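Local coordinates for RagA protein (Porphyromonas gingivalis, PDB 6SLN), which probably imports peptides across the bacterial outer membrane as a TonB-dependent beta-barrel receptor, at residues A[834-839]-A[919-924]; A[781-784]-A[790-793]; A[762-767]-A[839-844]. All blocks are in the same frame, centred on the assembly; numbering follows the deposited sequence.

All three contacts lie around one long excursion of the chain, which leaves the barrel after strand 752-764, forms a small antiparallel sheet, and returns at strand 844-853. Contact 3 closes that excursion and contact 2 is nested inside it, their centres about 10 Å apart. They are tied by Asn-791 N to Gln-764 OE1 at 2.8 Å and Asn-791 O to Val-840 N at 2.9 Å. Contact 1, about 9 Å from contact 2 centre to centre, shares the sheet through Ile-836 N and Phe-793 O, 2.9 Å apart, and shares Ser-839 with contact 3. Residues of contacts 2 and 3 also pack on the bound peptide.

Contact 1 of 3, residues A[834-839]-A[919-924]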
ATOM      1  N   THR A 834     -23.715  14.502  42.336  1.00 54.77           N
ATOM      2  CA  THR A 834     -24.705  13.583  42.865  1.00 50.66           C
ATOM      3  C   THR A 834     -25.259  12.755  41.715  1.00 56.73           C
ATOM      4  O   THR A 834     -25.199  13.160  40.553  1.00 58.53           O
ATOM      5  CB  THR A 834     -25.838  14.344  43.559  1.00 55.86           C
ATOM      6  OG1 THR A 834     -26.912  13.450  43.855  1.00 64.80           O
ATOM      7  CG2 THR A 834     -26.372  15.419  42.638  1.00 66.27           C
ATOM      8  N   ARG A 835     -25.785  11.575  42.030  1.00 63.16           N
ATOM      9  CA  ARG A 835     -26.506  10.851  40.997  1.00 60.67           C
ATOM     10  C   ARG A 835     -27.809  11.577  40.700  1.00 61.56           C
ATOM     11  O   ARG A 835     -28.509  12.035  41.606  1.00 56.37           O
ATOM     12  CB  ARG A 835     -26.782   9.402  41.398  1.00 55.86           C
ATOM     13  CG  ARG A 835     -26.907   8.490  40.167  1.00 46.77           C
ATOM     14  CD  ARG A 835     -27.851   7.296  40.323  1.00 52.90           C
ATOM     15  NE  ARG A 835     -29.219   7.677  40.668  1.00 63.17           N
ATOM     16  CZ  ARG A 835     -29.678   7.717  41.917  1.00 69.97           C
ATOM     17  NH1 ARG A 835     -30.938   8.072  42.163  1.00 73.16           N
ATOM     18  NH2 ARG A 835     -28.867   7.410  42.925  1.00 67.98           N
ATOM     19  N   ILE A 836     -28.121  11.694  39.417  1.00 60.85           N
ATOM     20  CA  ILE A 836     -29.300  12.410  38.948  1.00 59.46           C
ATOM     21  C   ILE A 836     -30.331  11.398  38.472  1.00 61.07           C
ATOM     22  O   ILE A 836     -29.990  10.429  37.786  1.00 63.43           O
ATOM     23  CB  ILE A 836     -28.916  13.403  37.833  1.00 57.88           C
ATOM     24  CG1 ILE A 836     -27.804  14.317  38.348  1.00 53.59           C
ATOM     25  CG2 ILE A 836     -30.120  14.158  37.318  1.00 63.73           C
ATOM     26  CD1 ILE A 836     -28.271  15.311  39.399  1.00 45.73           C
ATOM     27  N   ASP A 837     -31.594  11.619  38.836  1.00 61.95           N
ATOM     28  CA  ASP A 837     -32.654  10.708  38.414  1.00 58.80           C
ATOM     29  C   ASP A 837     -33.048  10.968  36.961  1.00 53.69           C
ATOM     30  O   ASP A 837     -34.225  11.186  36.653  1.00 51.50           O
ATOM     31  CB  ASP A 837     -33.869  10.837  39.334  1.00 61.00           C
ATOM     32  CG  ASP A 837     -34.750   9.597  39.317  1.00 72.65           C
ATOM     33  OD1 ASP A 837     -34.241   8.490  39.014  1.00 76.60           O
ATOM     34  OD2 ASP A 837     -35.961   9.741  39.610  1.00 79.19           O
ATOM     35  N   LYS A 838     -32.071  10.950  36.062  1.00 47.56           N
ATOM     36  CA  LYS A 838     -32.311  11.070  34.633  1.00 47.17           C
ATOM     37  C   LYS A 838     -31.412  10.050  33.963  1.00 48.68           C
ATOM     38  O   LYS A 838     -30.213  10.016  34.256  1.00 52.78           O
ATOM     39  CB  LYS A 838     -32.003  12.484  34.136  1.00 51.53           C
ATOM     40  CG  LYS A 838     -32.865  13.589  34.750  1.00 52.24           C
ATOM     41  CD  LYS A 838     -32.306  14.975  34.436  1.00 59.90           C
ATOM     42  CE  LYS A 838     -33.041  16.089  35.178  1.00 58.24           C
ATOM     43  NZ  LYS A 838     -32.074  17.048  35.822  1.00 55.16           N
ATOM     44  N   SER A 839     -31.981   9.198  33.104  1.00 53.06           N
ATOM     45  CA  SER A 839     -31.244   8.041  32.581  1.00 50.18           C
ATOM     46  C   SER A 839     -30.520   8.385  31.289  1.00 42.52           C
ATOM     47  O   SER A 839     -31.056   9.091  30.439  1.00 52.83           O
ATOM     48  CB  SER A 839     -32.162   6.835  32.336  1.00 52.69           C
ATOM     49  OG  SER A 839     -33.056   6.579  33.407  1.00 59.74           O
ATOM     50  N   HIS A 919     -27.438  22.788  34.899  1.00 46.07           N
ATOM     51  CA  HIS A 919     -27.443  23.639  33.717  1.00 53.85           C
ATOM     52  C   HIS A 919     -26.461  23.009  32.746  1.00 68.98           C
ATOM     53  O   HIS A 919     -25.441  22.467  33.166  1.00 79.89           O
ATOM     54  CB  HIS A 919     -27.040  25.081  34.040  1.00 55.64           C
ATOM     55  CG  HIS A 919     -25.620  25.408  33.687  1.00 74.92           C
ATOM     56  ND1 HIS A 919     -24.575  25.221  34.566  1.00 80.98           N
ATOM     57  CD2 HIS A 919     -25.068  25.880  32.543  1.00 78.54           C
ATOM     58  CE1 HIS A 919     -23.442  25.569  33.983  1.00 81.55           C
ATOM     59  NE2 HIS A 919     -23.712  25.971  32.752  1.00 76.99           N
ATOM     60  N   LEU A 920     -26.787  23.050  31.460  1.00 66.69           N
ATOM     61  CA  LEU A 920     -26.140  22.243  30.420  1.00 60.44           C
ATOM     62  C   LEU A 920     -26.760  20.856  30.312  1.00 46.38           C
ATOM     63  O   LEU A 920     -26.679  20.247  29.245  1.00 50.42           O
ATOM     64  CB  LEU A 920     -24.620  22.082  30.601  1.00 53.19           C
ATOM     65  CG  LEU A 920     -23.758  23.338  30.725  1.00 54.59           C
ATOM     66  CD1 LEU A 920     -22.295  23.007  30.523  1.00 46.09           C
ATOM     67  CD2 LEU A 920     -24.209  24.399  29.742  1.00 60.13           C
ATOM     68  N   LEU A 921     -27.369  20.319  31.368  1.00 42.21           N
ATOM     69  CA  LEU A 921     -28.071  19.038  31.211  1.00 49.15           C
ATOM     70  C   LEU A 921     -29.475  19.329  30.703  1.00 53.18           C
ATOM     71  O   LEU A 921     -30.353  19.712  31.471  1.00 58.22           O
ATOM     72  CB  LEU A 921     -28.112  18.242  32.511  1.00 46.83           C
ATOM     73  CG  LEU A 921     -28.690  16.822  32.357  1.00 49.15           C
ATOM     74  CD1 LEU A 921     -27.909  15.974  31.314  1.00 41.22           C
ATOM     75  CD2 LEU A 921     -28.809  16.095  33.721  1.00 42.92           C
ATOM     76  N   GLU A 922     -29.707  19.136  29.411  1.00 48.92           N
ATOM     77  CA  GLU A 922     -30.972  19.527  28.811  1.00 51.71           C
ATOM     78  C   GLU A 922     -31.838  18.319  28.487  1.00 45.25           C
ATOM     79  O   GLU A 922     -31.337  17.244  28.153  1.00 41.88           O
ATOM     80  CB  GLU A 922     -30.747  20.335  27.534  1.00 53.16           C
ATOM     81  CG  GLU A 922     -30.043  21.651  27.751  1.00 56.63           C
ATOM     82  CD  GLU A 922     -29.915  22.426  26.460  1.00 57.96           C
ATOM     83  OE1 GLU A 922     -30.888  22.395  25.677  1.00 60.24           O
ATOM     84  OE2 GLU A 922     -28.848  23.040  26.218  1.00 51.23           O
ATOM     85  N   ASN A 923     -33.150  18.528  28.569  1.00 43.45           N
ATOM     86  CA  ASN A 923     -34.137  17.578  28.070  1.00 43.58           C
ATOM     87  C   ASN A 923     -34.063  17.430  26.554  1.00 49.28           C
ATOM     88  O   ASN A 923     -34.685  18.207  25.812  1.00 47.67           O
ATOM     89  CB  ASN A 923     -35.535  18.029  28.476  1.00 44.75           C
ATOM     90  CG  ASN A 923     -36.567  16.961  28.260  1.00 54.19           C
ATOM     91  OD1 ASN A 923     -36.567  16.273  27.230  1.00 56.06           O
ATOM     92  ND2 ASN A 923     -37.448  16.793  29.235  1.00 56.35           N
ATOM     93  N   ALA A 924     -33.316  16.431  26.082  1.00 46.98           N
ATOM     94  CA  ALA A 924     -33.150  16.201  24.655  1.00 43.63           C
ATOM     95  C   ALA A 924     -34.198  15.240  24.085  1.00 48.70           C
ATOM     96  O   ALA A 924     -33.959  14.620  23.039  1.00 53.52           O
ATOM     97  CB  ALA A 924     -31.735  15.697  24.359  1.00 41.22           C
TER
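Leu-921 meets Lys-838 and Ile-836 where the small sheet of a long inter-strand excursion leans on strand 921-937, one of the staves of the TonB-dependent receptor barrel. The backbones stay well apart, Lys-838 CA and Asn-923 CA being 9.4 Å from each other, so side chains bridge the gap.

The apolar part centres on one methyl group. Leu-921 carries CG anti to its own backbone N (chi1 -173°), and this torsion together with chi2 (57°) directs CD2 to the other segment. Lys-838 CD lies 3.7 Å from Leu-921 CD2, the two side chains sliding past each other in opposite directions. Ile-836 CG2 reaches the same Leu-921 CD2 from farther off, at 4.3 Å. Met-795 and Ile-872 pack on Leu-921 as well, placing it between the small sheet and barrel strand 857-873.

At Asp-837 the chain turns a corner, an inverse gamma turn with a weak bond of 2.8 Å from Lys-838 N to Ile-836 O.

Two charged groups have partners outside the segments. Glu-922, whose side chain starts away from the contact, forms salt bridges with Arg-876 and Lys-968. The Lys-838 ammonium makes a cation-pi contact with Trp-870; a bend at chi4 (133°) leaves NZ 4.0 Å from Leu-921 CD2.

Contact 2 of 3, residues A[781-784]-A[790-793]; sequences TGTI and PNSF
The first torsions of Thr-783 and Phe-793 decide which atoms of this pair face each other, while the strand pairing brings the residues together. A chi1 of 69° puts Thr-783 OG1 between the backbone N and the carbonyl carbon and turns CG2 anti to that carbon; Phe-793, at chi1 -78°, swings its ring to the backbone N side. The two side chains pass at a slant, with Thr-783 CG2 4.2 Å from Phe-793 CD1. Gly-782 O comes in at the edge of the ring, close to its plane, 3.1 Å from Phe-793 CD1, and also receives a CA-H...O contact from Phe-793.

This is a beta hairpin. Thr-783 and Phe-793 form a non-hydrogen-bonded antiparallel pair whose side chains diverge, while Ile-784 and Ser-792 form the adjoining hydrogen-bonded pair, with both side chains on the same face. Ile-784 N gives to Ser-792 O at 2.8 Å, and Ser-792 N returns a nearly straight bond (175° at the hydrogen) to Ile-784 O at 3.2 Å.

Each segment is also braced locally. Thr-783 N donates to Thr-781 OG1 at 3.1 Å, an ST turn around Gly-782, whose positive phi suits glycine. Ser-792 OG reaches back to Pro-790 O at 2.6 Å, approaching from above the carbonyl plane.

Thr-781 and Thr-783 pack on the backbone of the bound peptide, so the hairpin helps line the peptide site. Within the sheet, strand 783-786 runs between strands 775-778 and 792-802; beyond the latter lies strand 833-836, and Pro-790 rests on the end of barrel strand 752-764.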
ATOM      1  N   THR A 781     -17.482  12.226  32.018  1.00 36.68           N
ATOM      2  CA  THR A 781     -18.644  11.919  31.194  1.00 41.76           C
ATOM      3  C   THR A 781     -19.941  12.528  31.686  1.00 40.33           C
ATOM      4  O   THR A 781     -20.887  12.628  30.890  1.00 37.29           O
ATOM      5  CB  THR A 781     -18.875  10.399  31.083  1.00 43.27           C
ATOM      6  OG1 THR A 781     -19.172   9.848  32.380  1.00 37.72           O
ATOM      7  CG2 THR A 781     -17.677   9.717  30.422  1.00 35.46           C
ATOM      8  N   GLY A 782     -20.021  12.908  32.969  1.00 38.11           N
ATOM      9  CA  GLY A 782     -21.273  13.277  33.591  1.00 38.95           C
ATOM     10  C   GLY A 782     -22.223  12.119  33.747  1.00 45.90           C
ATOM     11  O   GLY A 782     -23.432  12.332  33.835  1.00 52.32           O
ATOM     12  N   THR A 783     -21.703  10.890  33.779  1.00 47.20           N
ATOM     13  CA  THR A 783     -22.490   9.671  33.937  1.00 46.97           C
ATOM     14  C   THR A 783     -21.902   8.786  35.041  1.00 45.20           C
ATOM     15  O   THR A 783     -20.728   8.895  35.416  1.00 38.92           O
ATOM     16  CB  THR A 783     -22.553   8.877  32.625  1.00 49.44           C
ATOM     17  OG1 THR A 783     -21.255   8.332  32.339  1.00 52.88           O
ATOM     18  CG2 THR A 783     -23.023   9.760  31.463  1.00 42.59           C
ATOM     19  N   ILE A 784     -22.728   7.879  35.557  1.00 44.05           N
ATOM     20  CA  ILE A 784     -22.298   6.977  36.618  1.00 39.90           C
ATOM     21  C   ILE A 784     -22.980   5.628  36.449  1.00 50.12           C
ATOM     22  O   ILE A 784     -24.141   5.537  36.026  1.00 46.81           O
ATOM     23  CB  ILE A 784     -22.581   7.549  38.021  1.00 46.85           C
ATOM     24  CG1 ILE A 784     -21.822   6.761  39.093  1.00 43.55           C
ATOM     25  CG2 ILE A 784     -24.058   7.490  38.323  1.00 50.04           C
ATOM     26  CD1 ILE A 784     -22.011   7.282  40.484  1.00 43.21           C
ATOM     27  N   PRO A 790     -30.368   2.552  36.781  1.00 56.51           N
ATOM     28  CA  PRO A 790     -29.872   2.638  35.400  1.00 45.77           C
ATOM     29  C   PRO A 790     -28.650   3.535  35.309  1.00 44.75           C
ATOM     30  O   PRO A 790     -28.366   4.344  36.200  1.00 44.97           O
ATOM     31  CB  PRO A 790     -31.049   3.241  34.625  1.00 42.66           C
ATOM     32  CG  PRO A 790     -31.849   3.960  35.674  1.00 45.05           C
ATOM     33  CD  PRO A 790     -31.721   3.113  36.913  1.00 53.77           C
ATOM     34  N   ASN A 791     -27.895   3.333  34.226  1.00 43.18           N
ATOM     35  CA  ASN A 791     -26.875   4.288  33.807  1.00 41.41           C
ATOM     36  C   ASN A 791     -27.464   5.685  33.879  1.00 55.95           C
ATOM     37  O   ASN A 791     -28.435   5.993  33.178  1.00 61.51           O
ATOM     38  CB  ASN A 791     -26.436   3.957  32.377  1.00 39.15           C
ATOM     39  CG  ASN A 791     -25.187   4.703  31.947  1.00 48.79           C
ATOM     40  OD1 ASN A 791     -24.528   5.353  32.763  1.00 52.69           O
ATOM     41  ND2 ASN A 791     -24.854   4.613  30.664  1.00 41.89           N
ATOM     42  N   SER A 792     -26.919   6.505  34.773  1.00 59.43           N
ATOM     43  CA  SER A 792     -27.536   7.775  35.126  1.00 57.82           C
ATOM     44  C   SER A 792     -26.519   8.910  35.056  1.00 59.66           C
ATOM     45  O   SER A 792     -25.306   8.686  35.003  1.00 59.30           O
ATOM     46  CB  SER A 792     -28.168   7.710  36.527  1.00 50.33           C
ATOM     47  OG  SER A 792     -29.267   6.810  36.530  1.00 46.71           O
ATOM     48  N   PHE A 793     -27.033  10.140  35.029  1.00 56.09           N
ATOM     49  CA  PHE A 793     -26.152  11.297  34.966  1.00 51.78           C
ATOM     50  C   PHE A 793     -25.599  11.622  36.352  1.00 51.51           C
ATOM     51  O   PHE A 793     -26.155  11.235  37.384  1.00 55.11           O
ATOM     52  CB  PHE A 793     -26.874  12.504  34.349  1.00 48.54           C
ATOM     53  CG  PHE A 793     -26.986  12.421  32.853  1.00 48.95           C
ATOM     54  CD1 PHE A 793     -25.897  12.746  32.044  1.00 45.21           C
ATOM     55  CD2 PHE A 793     -28.154  11.966  32.251  1.00 44.26           C
ATOM     56  CE1 PHE A 793     -25.976  12.655  30.680  1.00 39.26           C
ATOM     57  CE2 PHE A 793     -28.233  11.861  30.872  1.00 41.94           C
ATOM     58  CZ  PHE A 793     -27.140  12.214  30.091  1.00 39.45           C
TER

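Contact 3 of 3, residues A[762-767]-A[839-844]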
ATOM      1  N   ASN A 762     -38.823   1.086  28.983  1.00 53.37           N
ATOM      2  CA  ASN A 762     -37.783   0.175  29.439  1.00 50.28           C
ATOM      3  C   ASN A 762     -37.028   0.739  30.632  1.00 51.86           C
ATOM      4  O   ASN A 762     -36.447   1.825  30.542  1.00 56.32           O
ATOM      5  CB  ASN A 762     -36.805  -0.136  28.327  1.00 43.44           C
ATOM      6  CG  ASN A 762     -35.821  -1.196  28.739  1.00 46.19           C
ATOM      7  OD1 ASN A 762     -36.093  -2.385  28.605  1.00 46.69           O
ATOM      8  ND2 ASN A 762     -34.692  -0.774  29.297  1.00 45.05           N
ATOM      9  N   ARG A 763     -36.983  -0.031  31.720  1.00 46.49           N
ATOM     10  CA  ARG A 763     -36.255   0.342  32.928  1.00 51.42           C
ATOM     11  C   ARG A 763     -34.985  -0.490  33.016  1.00 54.64           C
ATOM     12  O   ARG A 763     -35.049  -1.721  33.099  1.00 51.48           O
ATOM     13  CB  ARG A 763     -37.107   0.147  34.186  1.00 47.78           C
ATOM     14  CG  ARG A 763     -36.524   0.767  35.468  1.00 54.51           C
ATOM     15  CD  ARG A 763     -36.097   2.214  35.249  1.00 65.33           C
ATOM     16  NE  ARG A 763     -35.877   3.013  36.463  1.00 67.99           N
ATOM     17  CZ  ARG A 763     -35.083   2.652  37.467  1.00 78.38           C
ATOM     18  NH1 ARG A 763     -34.457   1.479  37.440  1.00 84.23           N
ATOM     19  NH2 ARG A 763     -34.921   3.460  38.503  1.00 73.02           N
ATOM     20  N   GLN A 764     -33.843   0.192  32.998  1.00 56.18           N
ATOM     21  CA  GLN A 764     -32.523  -0.402  33.138  1.00 44.20           C
ATOM     22  C   GLN A 764     -32.138  -0.471  34.614  1.00 44.58           C
ATOM     23  O   GLN A 764     -32.576   0.346  35.425  1.00 47.19           O
ATOM     24  CB  GLN A 764     -31.497   0.433  32.369  1.00 41.73           C
ATOM     25  CG  GLN A 764     -30.258  -0.291  31.929  1.00 49.57           C
ATOM     26  CD  GLN A 764     -29.091   0.659  31.707  1.00 55.77           C
ATOM     27  OE1 GLN A 764     -28.433   1.078  32.669  1.00 53.98           O
ATOM     28  NE2 GLN A 764     -28.831   1.011  30.436  1.00 51.01           N
ATOM     29  N   GLU A 765     -31.314  -1.464  34.960  1.00 46.32           N
ATOM     30  CA  GLU A 765     -30.821  -1.572  36.333  1.00 44.74           C
ATOM     31  C   GLU A 765     -29.513  -2.354  36.293  1.00 47.32           C
ATOM     32  O   GLU A 765     -29.529  -3.585  36.188  1.00 42.62           O
ATOM     33  CB  GLU A 765     -31.831  -2.237  37.263  1.00 50.64           C
ATOM     34  CG  GLU A 765     -31.370  -2.237  38.750  1.00 59.95           C
ATOM     35  CD  GLU A 765     -32.234  -3.076  39.700  1.00 58.78           C
ATOM     36  OE1 GLU A 765     -33.439  -3.270  39.435  1.00 60.22           O
ATOM     37  OE2 GLU A 765     -31.699  -3.534  40.729  1.00 57.75           O
ATOM     38  N   ILE A 766     -28.396  -1.626  36.369  1.00 52.02           N
ATOM     39  CA  ILE A 766     -27.144  -2.243  36.780  1.00 53.43           C
ATOM     40  C   ILE A 766     -27.398  -3.008  38.063  1.00 54.48           C
ATOM     41  O   ILE A 766     -28.151  -2.552  38.924  1.00 62.42           O
ATOM     42  CB  ILE A 766     -26.065  -1.165  36.973  1.00 52.07           C
ATOM     43  CG1 ILE A 766     -25.935  -0.322  35.693  1.00 51.35           C
ATOM     44  CG2 ILE A 766     -24.742  -1.800  37.409  1.00 44.57           C
ATOM     45  CD1 ILE A 766     -25.211   0.978  35.896  1.00 46.04           C
ATOM     46  N   THR A 767     -26.819  -4.194  38.190  1.00 49.63           N
ATOM     47  CA  THR A 767     -26.968  -4.942  39.431  1.00 50.04           C
ATOM     48  C   THR A 767     -25.641  -5.352  40.061  1.00 50.32           C
ATOM     49  O   THR A 767     -25.627  -5.749  41.230  1.00 43.66           O
ATOM     50  CB  THR A 767     -27.862  -6.183  39.216  1.00 43.58           C
ATOM     51  OG1 THR A 767     -27.442  -6.907  38.059  1.00 52.81           O
ATOM     52  CG2 THR A 767     -29.301  -5.765  39.003  1.00 44.19           C
ATOM     53  N   SER A 839     -31.981   9.198  33.104  1.00 53.06           N
ATOM     54  CA  SER A 839     -31.244   8.041  32.581  1.00 50.18           C
ATOM     55  C   SER A 839     -30.520   8.385  31.289  1.00 42.52           C
ATOM     56  O   SER A 839     -31.056   9.091  30.439  1.00 52.83           O
ATOM     57  CB  SER A 839     -32.162   6.835  32.336  1.00 52.69           C
ATOM     58  OG  SER A 839     -33.056   6.579  33.407  1.00 59.74           O
ATOM     59  N   VAL A 840     -29.307   7.849  31.136  1.00 40.37           N
ATOM     60  CA  VAL A 840     -28.471   8.185  29.989  1.00 45.87           C
ATOM     61  C   VAL A 840     -28.953   7.497  28.716  1.00 42.14           C
ATOM     62  O   VAL A 840     -28.836   8.064  27.623  1.00 44.77           O
ATOM     63  CB  VAL A 840     -27.005   7.851  30.300  1.00 48.60           C
ATOM     64  CG1 VAL A 840     -26.071   8.527  29.301  1.00 46.74           C
ATOM     65  CG2 VAL A 840     -26.684   8.322  31.687  1.00 49.97           C
ATOM     66  N   THR A 841     -29.507   6.302  28.821  1.00 39.28           N
ATOM     67  CA  THR A 841     -30.191   5.675  27.690  1.00 40.99           C
ATOM     68  C   THR A 841     -31.677   6.001  27.776  1.00 50.67           C
ATOM     69  O   THR A 841     -32.285   5.775  28.827  1.00 61.94           O
ATOM     70  CB  THR A 841     -29.991   4.158  27.704  1.00 40.82           C
ATOM     71  OG1 THR A 841     -28.598   3.839  27.828  1.00 41.73           O
ATOM     72  CG2 THR A 841     -30.554   3.498  26.454  1.00 40.28           C
ATOM     73  N   PRO A 842     -32.287   6.571  26.741  1.00 54.15           N
ATOM     74  CA  PRO A 842     -33.675   7.061  26.867  1.00 55.65           C
ATOM     75  C   PRO A 842     -34.644   5.919  27.108  1.00 54.66           C
ATOM     76  O   PRO A 842     -34.640   4.930  26.363  1.00 64.80           O
ATOM     77  CB  PRO A 842     -33.940   7.740  25.512  1.00 51.18           C
ATOM     78  CG  PRO A 842     -32.592   8.094  25.002  1.00 48.91           C
ATOM     79  CD  PRO A 842     -31.666   6.998  25.476  1.00 52.67           C
ATOM     80  N   PRO A 843     -35.507   6.028  28.129  1.00 46.36           N
ATOM     81  CA  PRO A 843     -36.353   4.881  28.509  1.00 49.40           C
ATOM     82  C   PRO A 843     -37.570   4.685  27.631  1.00 54.71           C
ATOM     83  O   PRO A 843     -38.115   3.573  27.615  1.00 55.32           O
ATOM     84  CB  PRO A 843     -36.798   5.216  29.952  1.00 45.20           C
ATOM     85  CG  PRO A 843     -36.054   6.464  30.334  1.00 45.83           C
ATOM     86  CD  PRO A 843     -35.685   7.157  29.051  1.00 45.46           C
ATOM     87  N   ILE A 844     -38.020   5.714  26.909  1.00 53.78           N
ATOM     88  CA  ILE A 844     -39.295   5.679  26.201  1.00 52.34           C
ATOM     89  C   ILE A 844     -39.054   5.829  24.696  1.00 48.45           C
ATOM     90  O   ILE A 844     -38.413   6.788  24.245  1.00 48.49           O
ATOM     91  CB  ILE A 844     -40.256   6.741  26.768  1.00 49.66           C
ATOM     92  CG1 ILE A 844     -40.556   6.378  28.231  1.00 55.99           C
ATOM     93  CG2 ILE A 844     -41.532   6.823  25.937  1.00 47.89           C
ATOM     94  CD1 ILE A 844     -41.376   7.397  29.039  1.00 47.33           C
TER
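A backbone bond joins Asn-762 to Pro-843 where two neighbouring antiparallel staves of the TonB-dependent receptor barrel, strands 752-764 and 844-853, meet the excursion that connects them. Asn-762 N donates to Pro-843 O at 2.9 Å. The bond is bent, 132° at the hydrogen, and the donor sits 15° from the carbonyl plane; segment 839-844 is largely loop here. In return, Pro-843 lays its ring beside the asparagine backbone, CB lying 3.5 Å from Asn-762 O.

The Asn-762 side chain has its polar partners elsewhere. Its amide is gripped at both ends, OD1 by Tyr-703 OH and ND2 by Asn-734 OD1, which should fix its rotation.

Thr-841 touches Gln-130 of strand 129-132 in the plug and packs on a polar side chain of the bound peptide. It thus sits where the loop leading to strand 844-853 meets the plug and the peptide. The Gln-764 side chain, extended beyond CG, crosses that of Thr-841 at about a right angle. Its OE1 accepts from Asn-791 N, while Gln-764 NE2 lies 3.9 Å from Thr-841 OG1.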